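Local coordinates for protein hemoglobin (Mustelus griseus, PDB 1GCV) that carries oxygen from the gills to the peripheral tissues, binding it at the heme iron of an alpha2-beta2 tetramer, at residues 40-45 against 51-56; 61-66 against 72-77; 102-105 against 111-114. All coordinates share one frame; numbering follows the deposited sequence.

In the fold
All three interactions belong to one globin fold, each joining elements close along the chain. Interactions 1 and 2 share helix 50-66: residues 51-56 bring H53 over the heme against the loop 40-45, whereas residues 61-66 pack on L74 and F75 at the end of helix 71-74. Interaction 3 sits on the opposite side of the chain's centre from interaction 2, where helix 93-108 meets the loop before helix 114-132. Interactions 1 and 3 are buried, interaction 2 only partly. None has hydrogen bonds between its segments; interaction 1 pairs two aromatic rings, interaction 2 is mainly apolar, leucine and phenylalanine on an alanine beside an acid, and interaction 3 rests a phenylalanine on helix backbone.

Interaction 1: 40-45 against 51-56; sequences RYFQKR and SIHAGI. With HEM (protoporphyrin IX containing Fe), chain F.
F42 directs the edge of its ring at one face of the H53 imidazole, an edge-to-face pair with centroids 5.4 Å apart and planes at 60°. The touching atoms are F42 CE2 and H53 NE2, 4.1 Å apart, and CE2 stands above the imidazole toward its rim. This protein-to-protein meeting is small and rather loose; the closer packing is against the porphyrin, which both rings touch. F42 CE2 lies 3.6 Å from the heme methyl CMD, and CZ reaches the meso carbon CHD. Y41 CD2 approaches the vinyl carbon CBC of the heme to 3.4 Å, and on the helix I56 CG2 comes equally near CAA, at the root of a propionate. With CG anti to the backbone N (chi1 -160°), H53 reaches from helix 50-66 over the porphyrin, its CE1 3.6 Å from heme C4D. F32 and F48 close in on the F42 ring from other parts of the chain. The solvent side is more open: there partly exposed R45 lies along a propionate, its NE 3.3 Å from heme CBD, while R40 and Q43 pack on L91 and L92 of a neighbouring subunit. H53 is the distal ligand-binding histidine, and its pairing with F42 forms part of the distal heme pocket characteristic of globins.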
loop_
_atom_site.group_PDB
_atom_site.type_symbol
_atom_site.label_atom_id
_atom_site.label_comp_id
_atom_site.label_asym_id
_atom_site.label_seq_id
_atom_site.Cartn_x
_atom_site.Cartn_y
_atom_site.Cartn_z
ATOM N N ARG B 40 10.941 6.897 -16.294
ATOM C CA ARG B 40 10.298 6.268 -17.434
ATOM C C ARG B 40 9.613 7.257 -18.384
ATOM O O ARG B 40 9.812 7.206 -19.597
ATOM C CB ARG B 40 9.270 5.262 -16.910
ATOM C CG ARG B 40 8.805 4.233 -17.908
ATOM C CD ARG B 40 7.683 3.375 -17.333
ATOM N NE ARG B 40 6.916 2.752 -18.404
ATOM C CZ ARG B 40 5.733 3.188 -18.822
ATOM N NH1 ARG B 40 5.103 2.563 -19.809
ATOM N NH2 ARG B 40 5.176 4.244 -18.246
ATOM N N TYR B 41 8.814 8.160 -17.826
ATOM C CA TYR B 41 8.060 9.132 -18.617
ATOM C C TYR B 41 8.841 10.280 -19.253
ATOM O O TYR B 41 8.387 10.864 -20.236
ATOM C CB TYR B 41 6.926 9.718 -17.764
ATOM C CG TYR B 41 6.161 8.672 -16.986
ATOM C CD1 TYR B 41 5.187 7.892 -17.606
ATOM C CD2 TYR B 41 6.452 8.417 -15.643
ATOM C CE1 TYR B 41 4.529 6.884 -16.919
ATOM C CE2 TYR B 41 5.796 7.406 -14.942
ATOM C CZ TYR B 41 4.838 6.645 -15.590
ATOM O OH TYR B 41 4.194 5.635 -14.921
ATOM N N PHE B 42 10.016 10.595 -18.716
ATOM C CA PHE B 42 10.798 11.715 -19.232
ATOM C C PHE B 42 12.072 11.385 -20.001
ATOM O O PHE B 42 12.577 12.223 -20.744
ATOM C CB PHE B 42 11.130 12.668 -18.080
ATOM C CG PHE B 42 9.943 13.014 -17.229
ATOM C CD1 PHE B 42 9.767 12.422 -15.986
ATOM C CD2 PHE B 42 8.981 13.906 -17.687
ATOM C CE1 PHE B 42 8.649 12.712 -15.215
ATOM C CE2 PHE B 42 7.861 14.203 -16.922
ATOM C CZ PHE B 42 7.696 13.603 -15.683
ATOM N N GLN B 43 12.599 10.178 -19.831
ATOM C CA GLN B 43 13.820 9.806 -20.534
ATOM C C GLN B 43 13.596 9.898 -22.039
ATOM O O GLN B 43 14.551 9.902 -22.815
ATOM C CB GLN B 43 14.245 8.385 -20.152
ATOM C CG GLN B 43 13.241 7.315 -20.538
ATOM C CD GLN B 43 13.682 5.925 -20.128
ATOM O OE1 GLN B 43 14.306 5.739 -19.082
ATOM N NE2 GLN B 43 13.359 4.938 -20.953
ATOM N N LYS B 44 12.327 9.990 -22.435
ATOM C CA LYS B 44 11.935 10.077 -23.843
ATOM C C LYS B 44 11.854 11.512 -24.369
ATOM O O LYS B 44 12.081 11.759 -25.551
ATOM C CB LYS B 44 10.583 9.384 -24.054
ATOM C CG LYS B 44 9.496 9.775 -23.050
ATOM C CD LYS B 44 8.685 8.556 -22.606
ATOM C CE LYS B 44 7.176 8.804 -22.683
ATOM N NZ LYS B 44 6.365 7.576 -22.391
ATOM N N ARG B 45 11.506 12.452 -23.497
ATOM C CA ARG B 45 11.428 13.850 -23.890
ATOM C C ARG B 45 12.834 14.400 -23.741
ATOM O O ARG B 45 13.265 14.730 -22.640
ATOM C CB ARG B 45 10.473 14.616 -22.975
ATOM C CG ARG B 45 9.360 13.772 -22.384
ATOM C CD ARG B 45 8.090 14.588 -22.225
ATOM N NE ARG B 45 6.927 13.750 -21.943
ATOM C CZ ARG B 45 6.223 13.107 -22.869
ATOM N NH1 ARG B 45 6.562 13.204 -24.146
ATOM N NH2 ARG B 45 5.175 12.372 -22.520
ATOM N N SER B 51 12.845 22.256 -14.074
ATOM C CA SER B 51 12.436 23.631 -13.796
ATOM C C SER B 51 11.145 24.034 -14.495
ATOM O O SER B 51 10.261 24.642 -13.890
ATOM C CB SER B 51 13.538 24.598 -14.221
ATOM O OG SER B 51 14.558 24.658 -13.248
ATOM N N ILE B 52 11.048 23.708 -15.778
ATOM C CA ILE B 52 9.872 24.049 -16.568
ATOM C C ILE B 52 8.677 23.216 -16.128
ATOM O O ILE B 52 7.577 23.740 -15.933
ATOM C CB ILE B 52 10.149 23.824 -18.083
ATOM C CG1 ILE B 52 11.223 24.812 -18.565
ATOM C CG2 ILE B 52 8.867 23.985 -18.894
ATOM C CD1 ILE B 52 11.065 26.241 -18.024
ATOM N N HIS B 53 8.912 21.919 -15.961
ATOM C CA HIS B 53 7.870 20.987 -15.547
ATOM C C HIS B 53 7.289 21.385 -14.193
ATOM O O HIS B 53 6.071 21.397 -14.008
ATOM C CB HIS B 53 8.438 19.567 -15.479
ATOM C CG HIS B 53 7.242 18.642 -15.538
ATOM N ND1 HIS B 53 6.277 18.710 -16.537
ATOM C CD2 HIS B 53 6.948 17.678 -14.571
ATOM C CE1 HIS B 53 5.401 17.782 -16.163
ATOM N NE2 HIS B 53 5.739 17.181 -15.068
ATOM N N ALA B 54 8.165 21.708 -13.251
ATOM C CA ALA B 54 7.730 22.119 -11.926
ATOM C C ALA B 54 6.789 23.313 -12.047
ATOM O O ALA B 54 5.766 23.377 -11.369
ATOM C CB ALA B 54 8.934 22.487 -11.077
ATOM N N GLY B 55 7.145 24.258 -12.914
ATOM C CA GLY B 55 6.320 25.434 -13.104
ATOM C C GLY B 55 4.945 25.047 -13.601
ATOM O O GLY B 55 3.944 25.629 -13.191
ATOM N N ILE B 56 4.896 24.060 -14.487
ATOM C CA ILE B 56 3.633 23.592 -15.040
ATOM C C ILE B 56 2.813 22.864 -13.972
ATOM O O ILE B 56 1.583 22.950 -13.948
ATOM C CB ILE B 56 3.884 22.650 -16.240
ATOM C CG1 ILE B 56 4.230 23.477 -17.482
ATOM C CG2 ILE B 56 2.650 21.817 -16.529
ATOM C CD1 ILE B 56 5.205 22.799 -18.424
HETATM C CHA HEM F . 2.094 16.947 -17.791
HETATM C CHB HEM F . 0.145 18.321 -13.554
HETATM C CHC HEM F . 2.214 14.468 -11.414
HETATM C CHD HEM F . 4.076 13.051 -15.668
HETATM C C1A HEM F . 1.412 17.656 -16.797
HETATM C C2A HEM F . 0.745 18.923 -16.996
HETATM C C3A HEM F . 0.200 19.297 -15.820
HETATM C C4A HEM F . 0.549 18.279 -14.869
HETATM C CMA HEM F . -0.671 20.516 -15.555
HETATM C CAA HEM F . 0.648 19.716 -18.273
HETATM C CBA HEM F . -0.575 19.245 -19.016
HETATM C CGA HEM F . -0.464 19.480 -20.501
HETATM O O1A HEM F . -1.394 20.083 -21.074
HETATM O O2A HEM F . 0.554 19.061 -21.097
HETATM C C1B HEM F . 0.474 17.357 -12.627
HETATM C C2B HEM F . 0.117 17.473 -11.232
HETATM C C3B HEM F . 0.750 16.421 -10.589
HETATM C C4B HEM F . 1.445 15.628 -11.636
HETATM C CMB HEM F . -0.825 18.537 -10.639
HETATM C CAB HEM F . 0.786 16.232 -9.203
HETATM C CBB HEM F . 0.427 15.028 -8.561
HETATM C C1C HEM F . 2.882 13.712 -12.403
HETATM C C2C HEM F . 3.758 12.559 -12.135
HETATM C C3C HEM F . 4.207 12.128 -13.355
HETATM C C4C HEM F . 3.687 13.059 -14.344
HETATM C CMC HEM F . 4.179 11.993 -10.776
HETATM C CAC HEM F . 4.938 10.966 -13.648
HETATM C CBC HEM F . 6.074 10.533 -12.945
HETATM C C1D HEM F . 3.664 13.975 -16.603
HETATM C C2D HEM F . 4.136 13.966 -17.966
HETATM C C3D HEM F . 3.619 15.071 -18.555
HETATM C C4D HEM F . 2.767 15.729 -17.575
HETATM C CMD HEM F . 4.992 12.890 -18.620
HETATM C CAD HEM F . 3.904 15.565 -19.970
HETATM C CBD HEM F . 5.354 15.985 -20.127
HETATM C CGD HEM F . 5.525 17.162 -21.063
HETATM O O1D HEM F . 6.556 17.862 -20.943
HETATM O O2D HEM F . 4.633 17.384 -21.914
HETATM N NA HEM F . 1.269 17.236 -15.476
HETATM N NB HEM F . 1.247 16.207 -12.891
HETATM N NC HEM F . 2.839 14.011 -13.775
HETATM N ND HEM F . 2.803 15.040 -16.363
HETATM FE FE HEM F . 1.817 15.487 -14.679
#

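Interaction 2: 61-66 against 72-77; sequences LQDAVK and KTLFKD
The F75 ring meets A64 obliquely, its CZ 3.9 Å from the methyl CB, while V127 and A130 of helix 114-132 also touch the phenylalanine side chain. The other flat group, the D63 carboxylate, has OD1 beside L74 CD1 at 3.7 Å, a contact without a hydrogen bond. In the globin fold this is where the end of the distal helix, 50-66, packs against the end of the short helix 71-74 and F75, the residue leading into the proximal helix 76-86, which carries H82. F75 takes the N-cap position of that last helix. Its backbone leaves the helical path of 71-74 there, and with CG beside the backbone N (chi1 -84°) the ring extends to the alanine of helix 50-66; its side chain also comes within about 4 Å of the heme, nearest atoms. L74 supplies the rest of the contact. Its two methyls divide the work, CD1 crossing the end of the D63 side chain and CD2 pressing on helix backbone, 3.7 Å from D63 O. With an alanine in place of this leucine both methyls are gone, which would probably open a gap over the backbone of D63 and A64 and leave F75 as the main link. On its far side helix 50-66 is backed by helix 5-17, where V65 touches I11 and F15. At the point where the two backbones come nearest, L74 CD2 rests 3.6 Å from A64 CA.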
loop_
_atom_site.group_PDB
_atom_site.type_symbol
_atom_site.label_atom_id
_atom_site.label_comp_id
_atom_site.label_asym_id
_atom_site.label_seq_id
_atom_site.Cartn_x
_atom_site.Cartn_y
_atom_site.Cartn_z
ATOM N N LEU B 61 -1.465 23.146 -9.239
ATOM C CA LEU B 61 -1.699 23.107 -7.800
ATOM C C LEU B 61 -2.249 24.453 -7.344
ATOM O O LEU B 61 -3.170 24.511 -6.529
ATOM C CB LEU B 61 -0.396 22.802 -7.058
ATOM C CG LEU B 61 0.141 21.378 -7.217
ATOM C CD1 LEU B 61 1.446 21.215 -6.451
ATOM C CD2 LEU B 61 -0.922 20.395 -6.727
ATOM N N GLN B 62 -1.669 25.529 -7.871
ATOM C CA GLN B 62 -2.090 26.887 -7.545
ATOM C C GLN B 62 -3.566 27.035 -7.893
ATOM O O GLN B 62 -4.314 27.699 -7.184
ATOM C CB GLN B 62 -1.259 27.900 -8.338
ATOM C CG GLN B 62 -1.633 29.346 -8.095
ATOM C CD GLN B 62 -1.282 29.808 -6.699
ATOM O OE1 GLN B 62 -0.113 29.821 -6.315
ATOM N NE2 GLN B 62 -2.295 30.191 -5.928
ATOM N N ASP B 63 -3.976 26.397 -8.985
ATOM C CA ASP B 63 -5.363 26.437 -9.438
ATOM C C ASP B 63 -6.238 25.624 -8.482
ATOM O O ASP B 63 -7.347 26.034 -8.140
ATOM C CB ASP B 63 -5.470 25.872 -10.868
ATOM C CG ASP B 63 -6.496 26.614 -11.732
ATOM O OD1 ASP B 63 -6.793 26.140 -12.854
ATOM O OD2 ASP B 63 -7.009 27.667 -11.296
ATOM N N ALA B 64 -5.733 24.472 -8.048
ATOM C CA ALA B 64 -6.472 23.616 -7.129
ATOM C C ALA B 64 -6.693 24.355 -5.820
ATOM O O ALA B 64 -7.721 24.197 -5.174
ATOM C CB ALA B 64 -5.701 22.331 -6.876
ATOM N N VAL B 65 -5.718 25.165 -5.431
ATOM C CA VAL B 65 -5.804 25.929 -4.195
ATOM C C VAL B 65 -6.927 26.965 -4.252
ATOM O O VAL B 65 -7.537 27.269 -3.235
ATOM C CB VAL B 65 -4.462 26.638 -3.895
ATOM C CG1 VAL B 65 -4.604 27.556 -2.691
ATOM C CG2 VAL B 65 -3.382 25.604 -3.639
ATOM N N LYS B 66 -7.205 27.497 -5.442
ATOM C CA LYS B 66 -8.258 28.504 -5.622
ATOM C C LYS B 66 -9.673 27.913 -5.665
ATOM O O LYS B 66 -10.652 28.592 -5.341
ATOM C CB LYS B 66 -7.996 29.312 -6.899
ATOM C CG LYS B 66 -6.973 30.428 -6.707
ATOM C CD LYS B 66 -6.455 30.964 -8.037
ATOM C CE LYS B 66 -7.197 32.236 -8.462
ATOM N NZ LYS B 66 -6.302 33.270 -9.080
ATOM N N LYS B 72 -11.861 17.948 -7.917
ATOM C CA LYS B 72 -12.224 16.839 -8.795
ATOM C C LYS B 72 -12.736 17.323 -10.152
ATOM O O LYS B 72 -12.351 16.774 -11.182
ATOM C CB LYS B 72 -13.299 15.968 -8.144
ATOM C CG LYS B 72 -12.760 14.782 -7.372
ATOM C CD LYS B 72 -13.877 14.096 -6.605
ATOM C CE LYS B 72 -13.440 13.749 -5.195
ATOM N NZ LYS B 72 -13.566 12.291 -4.934
ATOM N N THR B 73 -13.604 18.339 -10.155
ATOM C CA THR B 73 -14.161 18.881 -11.403
ATOM C C THR B 73 -13.110 19.678 -12.176
ATOM O O THR B 73 -13.059 19.642 -13.404
ATOM C CB THR B 73 -15.391 19.815 -11.154
ATOM O OG1 THR B 73 -15.771 19.781 -9.774
ATOM C CG2 THR B 73 -16.571 19.373 -11.997
ATOM N N LEU B 74 -12.271 20.393 -11.438
ATOM C CA LEU B 74 -11.214 21.210 -12.018
ATOM C C LEU B 74 -10.125 20.380 -12.706
ATOM O O LEU B 74 -9.584 20.795 -13.727
ATOM C CB LEU B 74 -10.594 22.077 -10.918
ATOM C CG LEU B 74 -9.373 22.937 -11.248
ATOM C CD1 LEU B 74 -9.825 24.307 -11.749
ATOM C CD2 LEU B 74 -8.497 23.073 -10.010
ATOM N N PHE B 75 -9.813 19.209 -12.149
ATOM C CA PHE B 75 -8.770 18.335 -12.695
ATOM C C PHE B 75 -9.300 17.222 -13.607
ATOM O O PHE B 75 -8.550 16.323 -13.987
ATOM C CB PHE B 75 -7.968 17.687 -11.549
ATOM C CG PHE B 75 -6.856 18.551 -10.996
ATOM C CD1 PHE B 75 -6.005 18.053 -10.016
ATOM C CD2 PHE B 75 -6.662 19.855 -11.440
ATOM C CE1 PHE B 75 -4.981 18.835 -9.485
ATOM C CE2 PHE B 75 -5.639 20.646 -10.915
ATOM C CZ PHE B 75 -4.798 20.131 -9.934
ATOM N N LYS B 76 -10.578 17.274 -13.965
ATOM C CA LYS B 76 -11.148 16.233 -14.816
ATOM C C LYS B 76 -10.375 16.014 -16.115
ATOM O O LYS B 76 -10.072 14.877 -16.476
ATOM C CB LYS B 76 -12.612 16.542 -15.138
ATOM C CG LYS B 76 -13.498 15.307 -15.148
ATOM C CD LYS B 76 -14.535 15.373 -16.256
ATOM C CE LYS B 76 -15.770 16.151 -15.810
ATOM N NZ LYS B 76 -16.160 15.849 -14.397
ATOM N N ASP B 77 -10.057 17.099 -16.814
ATOM C CA ASP B 77 -9.324 17.006 -18.069
ATOM C C ASP B 77 -7.864 16.645 -17.857
ATOM O O ASP B 77 -7.299 15.867 -18.622
ATOM C CB ASP B 77 -9.417 18.322 -18.833
ATOM C CG ASP B 77 -10.692 18.434 -19.634
ATOM O OD1 ASP B 77 -11.258 17.382 -20.011
ATOM O OD2 ASP B 77 -11.130 19.575 -19.884
#

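Interaction 3: 102-105 against 111-114; sequences VELA and CFTP
The F112 side chain packs against L104 and A105 of helix 93-108, each of its carbons meeting one of them. F112 CB, first out from the backbone, lies 3.9 Å from A105 CA. CG of F112 is 3.7 Å from A105 CA, with A105 N a little farther off. From here the ring divides between two neighbouring residues. On one side F112 CD2 packs against the A105 methyl, CB, at 3.6 Å, and farther along F112 CE2 is 4.0 Å from A105 CB. On the other side CD1 passes L104 O, and F112 CE1 comes to 3.9 Å from L104 CB; at the tip, F112 CZ stays 4.2 Å from L104 CB. One face of the ring therefore lies on the helix backbone itself, with A105 N over its centre and L104 C nearer the rim. This is the corner of the globin fold at which the chain leaves helix 93-108 and turns into helix 114-132. F112 is the centre of an inverse gamma turn, and a chi1 of -160°, trans to the amide nitrogen, turns the ring back onto the helix that has just ended. T113 then takes the N-cap position of the next helix, its OG1 hydrogen-bonded to I116 N. W120 and Q117 of that helix touch L104 and F112 respectively. The corner also faces another chain of the tetramer: the carbonyl oxygen of F112 accepts a hydrogen bond from NH2 of R31 of a neighbouring subunit, and A105 packs on T111 of that chain.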
loop_
_atom_site.group_PDB
_atom_site.type_symbol
_atom_site.label_atom_id
_atom_site.label_comp_id
_atom_site.label_asym_id
_atom_site.label_seq_id
_atom_site.Cartn_x
_atom_site.Cartn_y
_atom_site.Cartn_z
ATOM N N VAL B 102 8.698 16.311 1.668
ATOM C CA VAL B 102 10.056 16.241 2.204
ATOM C C VAL B 102 10.769 17.579 1.989
ATOM O O VAL B 102 11.512 18.046 2.856
ATOM C CB VAL B 102 10.874 15.120 1.530
ATOM C CG1 VAL B 102 12.355 15.311 1.811
ATOM C CG2 VAL B 102 10.415 13.765 2.043
ATOM N N GLU B 103 10.546 18.189 0.824
ATOM C CA GLU B 103 11.152 19.486 0.504
ATOM C C GLU B 103 10.542 20.587 1.372
ATOM O O GLU B 103 11.243 21.508 1.778
ATOM C CB GLU B 103 10.957 19.844 -0.979
ATOM C CG GLU B 103 11.770 19.005 -1.964
ATOM C CD GLU B 103 13.255 19.081 -1.715
ATOM O OE1 GLU B 103 13.970 18.140 -2.107
ATOM O OE2 GLU B 103 13.708 20.083 -1.128
ATOM N N LEU B 104 9.241 20.511 1.646
ATOM C CA LEU B 104 8.606 21.516 2.498
ATOM C C LEU B 104 9.171 21.382 3.913
ATOM O O LEU B 104 9.402 22.384 4.593
ATOM C CB LEU B 104 7.090 21.328 2.535
ATOM C CG LEU B 104 6.288 21.980 1.407
ATOM C CD1 LEU B 104 4.826 21.668 1.611
ATOM C CD2 LEU B 104 6.509 23.493 1.390
ATOM N N ALA B 105 9.390 20.138 4.341
ATOM C CA ALA B 105 9.937 19.842 5.664
ATOM C C ALA B 105 11.367 20.354 5.765
ATOM O O ALA B 105 11.765 20.947 6.769
ATOM C CB ALA B 105 9.910 18.337 5.920
ATOM N N CYS B 111 9.557 24.238 11.853
ATOM C CA CYS B 111 8.269 24.898 11.691
ATOM C C CYS B 111 7.288 23.975 10.980
ATOM O O CYS B 111 6.078 24.236 10.961
ATOM C CB CYS B 111 8.427 26.194 10.903
ATOM S SG CYS B 111 8.790 27.596 11.962
ATOM N N PHE B 112 7.814 22.904 10.389
ATOM C CA PHE B 112 6.978 21.927 9.709
ATOM C C PHE B 112 6.616 20.873 10.748
ATOM O O PHE B 112 7.198 19.784 10.788
ATOM C CB PHE B 112 7.722 21.275 8.544
ATOM C CG PHE B 112 6.810 20.631 7.532
ATOM C CD1 PHE B 112 5.956 21.409 6.749
ATOM C CD2 PHE B 112 6.796 19.249 7.366
ATOM C CE1 PHE B 112 5.101 20.822 5.812
ATOM C CE2 PHE B 112 5.944 18.646 6.430
ATOM C CZ PHE B 112 5.094 19.436 5.651
ATOM N N THR B 113 5.645 21.218 11.585
ATOM C CA THR B 113 5.177 20.358 12.663
ATOM C C THR B 113 4.286 19.218 12.182
ATOM O O THR B 113 3.777 19.251 11.061
ATOM C CB THR B 113 4.378 21.181 13.690
ATOM O OG1 THR B 113 3.149 21.628 13.098
ATOM C CG2 THR B 113 5.182 22.386 14.137
ATOM N N PRO B 114 4.121 18.173 13.016
ATOM C CA PRO B 114 3.272 17.033 12.650
ATOM C C PRO B 114 1.883 17.502 12.211
ATOM O O PRO B 114 1.289 16.941 11.289
ATOM C CB PRO B 114 3.228 16.194 13.929
ATOM C CG PRO B 114 4.532 16.491 14.593
ATOM C CD PRO B 114 4.780 17.962 14.318
#